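Local coordinates for protein phosphoribosylaminoimidazole-succinocarboxamide synthase (PDB 4O7Y) that catalyses the ATP-dependent joining of L-aspartate to the carboxylated aminoimidazole ribonucleotide, forming SAICAR in de novo purine biosynthesis, at residues I169-F174 with C197-A202. Numbering follows the deposited sequence.
Sequences IILVDF and CRFWDA. With C5P (cytidine-5'-monophosphate), chain B.
Val172 packs tightest against Trp200: its CG2 sits over one face of the indole, 3.3 Å from CD2, a CH-pi contact centred near the five-membered ring. CG1, anti to the backbone N (chi1 157°), crosses beside Arg198 CB. Here the antiparallel strands 169-174 and 197-201 depart from regular pairing: Arg198 O accepts from Val172 N and Arg198 N donates to Asp173 O, so Val172 and Asp173 both lie opposite Arg198, a beta bulge. On the other face, Leu171 CD1 approaches Phe199 CE1 obliquely at 3.7 Å, against helix 143-165. Packing thins toward partly exposed Ala202, where Ile170 CD1 comes within 3.8 Å of its CA.

At the opposite end lies the bound cytidine monophosphate. Arg198 NH1 forms a salt bridge with Asp173 OD2 (2.9 Å, syn side) and bonds phosphate O2P (3.0 Å), both near the guanidinium plane, the carboxylate turned 72° from it; Asp211 takes NE. A leucine in place of Arg198 would probably leave the Asp173 carboxylate and the phosphate without their shared cationic partner. Asp173 OD1 accepts the ribose O3' hydrogen bond (2.6 Å) while Arg198, with Arg214 and others, helps hold the nucleotide, probably as for a natural ligand.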
# COMPACT_ATOMS: atom_id res chain seq x y z
N ILE A 169 3.46 9.68 -28.04
CA ILE A 169 3.97 8.89 -26.91
C ILE A 169 2.93 8.79 -25.81
O ILE A 169 2.38 9.80 -25.37
CB ILE A 169 5.27 9.51 -26.34
CG1 ILE A 169 6.33 9.60 -27.45
CG2 ILE A 169 5.75 8.72 -25.11
CD1 ILE A 169 7.34 10.72 -27.28
N ILE A 170 2.65 7.56 -25.37
CA ILE A 170 1.79 7.31 -24.22
C ILE A 170 2.64 7.34 -22.94
O ILE A 170 3.60 6.57 -22.81
CB ILE A 170 1.04 5.96 -24.32
CG1 ILE A 170 0.24 5.91 -25.63
CG2 ILE A 170 0.06 5.81 -23.15
CD1 ILE A 170 -0.00 4.50 -26.13
N LEU A 171 2.30 8.23 -22.03
CA LEU A 171 2.88 8.22 -20.69
C LEU A 171 2.20 7.14 -19.88
O LEU A 171 1.09 7.32 -19.36
CB LEU A 171 2.76 9.59 -20.04
CG LEU A 171 3.37 9.67 -18.63
CD1 LEU A 171 4.85 9.35 -18.67
CD2 LEU A 171 3.10 11.07 -18.08
N VAL A 172 2.85 5.98 -19.79
CA VAL A 172 2.24 4.79 -19.20
C VAL A 172 2.24 4.92 -17.66
O VAL A 172 1.21 4.75 -17.02
CB VAL A 172 2.98 3.53 -19.70
CG1 VAL A 172 2.80 2.34 -18.75
CG2 VAL A 172 2.54 3.18 -21.13
N ASP A 173 3.39 5.27 -17.09
CA ASP A 173 3.51 5.54 -15.64
C ASP A 173 4.82 6.28 -15.41
O ASP A 173 5.59 6.46 -16.36
CB ASP A 173 3.39 4.26 -14.78
CG ASP A 173 4.49 3.18 -15.09
OD1 ASP A 173 5.64 3.50 -15.43
OD2 ASP A 173 4.19 1.98 -15.00
N PHE A 174 5.09 6.73 -14.19
CA PHE A 174 6.38 7.36 -13.89
C PHE A 174 6.56 7.55 -12.40
O PHE A 174 5.60 7.49 -11.63
CB PHE A 174 6.55 8.73 -14.61
CG PHE A 174 5.52 9.75 -14.22
CD1 PHE A 174 5.82 10.75 -13.29
CD2 PHE A 174 4.24 9.74 -14.78
CE1 PHE A 174 4.88 11.70 -12.92
CE2 PHE A 174 3.29 10.70 -14.42
CZ PHE A 174 3.61 11.68 -13.47
N CYS A 197 10.39 6.74 -16.17
CA CYS A 197 9.06 6.76 -16.77
C CYS A 197 8.88 5.54 -17.66
O CYS A 197 9.86 4.98 -18.15
CB CYS A 197 8.84 8.00 -17.64
SG CYS A 197 9.17 9.61 -16.88
N ARG A 198 7.64 5.13 -17.88
CA ARG A 198 7.36 4.26 -19.01
C ARG A 198 6.74 5.07 -20.13
O ARG A 198 5.76 5.77 -19.90
CB ARG A 198 6.45 3.10 -18.62
CG ARG A 198 7.20 1.97 -17.91
CD ARG A 198 6.32 0.77 -17.65
NE ARG A 198 7.11 -0.28 -17.01
CZ ARG A 198 7.17 -0.51 -15.70
NH1 ARG A 198 6.42 0.19 -14.85
NH2 ARG A 198 7.94 -1.47 -15.24
N PHE A 199 7.34 4.95 -21.32
CA PHE A 199 6.96 5.66 -22.54
C PHE A 199 6.72 4.62 -23.64
O PHE A 199 7.62 3.83 -23.95
CB PHE A 199 8.09 6.56 -23.05
CG PHE A 199 8.49 7.69 -22.15
CD1 PHE A 199 7.55 8.53 -21.54
CD2 PHE A 199 9.86 7.97 -21.96
CE1 PHE A 199 7.96 9.60 -20.74
CE2 PHE A 199 10.26 9.06 -21.17
CZ PHE A 199 9.31 9.87 -20.57
N TRP A 200 5.51 4.60 -24.19
CA TRP A 200 5.15 3.68 -25.27
C TRP A 200 4.85 4.43 -26.52
O TRP A 200 4.26 5.51 -26.48
CB TRP A 200 3.91 2.88 -24.91
CG TRP A 200 4.12 1.80 -23.90
CD1 TRP A 200 5.30 1.50 -23.18
CD2 TRP A 200 3.12 0.85 -23.43
NE1 TRP A 200 5.10 0.44 -22.34
CE2 TRP A 200 3.80 0.01 -22.43
CE3 TRP A 200 1.77 0.62 -23.71
CZ2 TRP A 200 3.13 -1.00 -21.76
CZ3 TRP A 200 1.12 -0.42 -23.03
CH2 TRP A 200 1.78 -1.20 -22.08
N ASP A 201 5.26 3.88 -27.66
CA ASP A 201 4.85 4.47 -28.92
C ASP A 201 3.33 4.36 -29.04
O ASP A 201 2.77 3.29 -28.77
CB ASP A 201 5.50 3.80 -30.12
CG ASP A 201 4.98 4.36 -31.44
OD1 ASP A 201 5.25 5.53 -31.73
OD2 ASP A 201 4.23 3.65 -32.13
N ALA A 202 2.68 5.47 -29.41
CA ALA A 202 1.21 5.49 -29.57
C ALA A 202 0.72 4.46 -30.59
O ALA A 202 -0.23 3.73 -30.31
CB ALA A 202 0.71 6.88 -29.92
O3P C5P B . 6.29 -0.15 -9.74
P C5P B . 6.97 -0.42 -11.08
O1P C5P B . 8.25 -1.19 -10.97
O2P C5P B . 6.00 -0.94 -12.11
O5' C5P B . 7.46 0.97 -11.66
C5' C5P B . 6.54 2.09 -11.81
C4' C5P B . 7.22 3.25 -12.54
O4' C5P B . 8.06 3.93 -11.61
C3' C5P B . 8.15 2.85 -13.71
O3' C5P B . 8.14 3.89 -14.70
C2' C5P B . 9.53 2.78 -13.11
O2' C5P B . 10.55 3.07 -14.07
C1' C5P B . 9.44 3.85 -12.03
N1 C5P B . 10.30 3.58 -10.87
C2 C5P B . 11.52 4.31 -10.70
N3 C5P B . 12.32 4.05 -9.63
C4 C5P B . 11.95 3.12 -8.72
C5 C5P B . 10.77 2.38 -8.87
C6 C5P B . 9.94 2.63 -9.97
O2 C5P B . 11.86 5.18 -11.53
N4 C5P B . 12.75 2.87 -7.66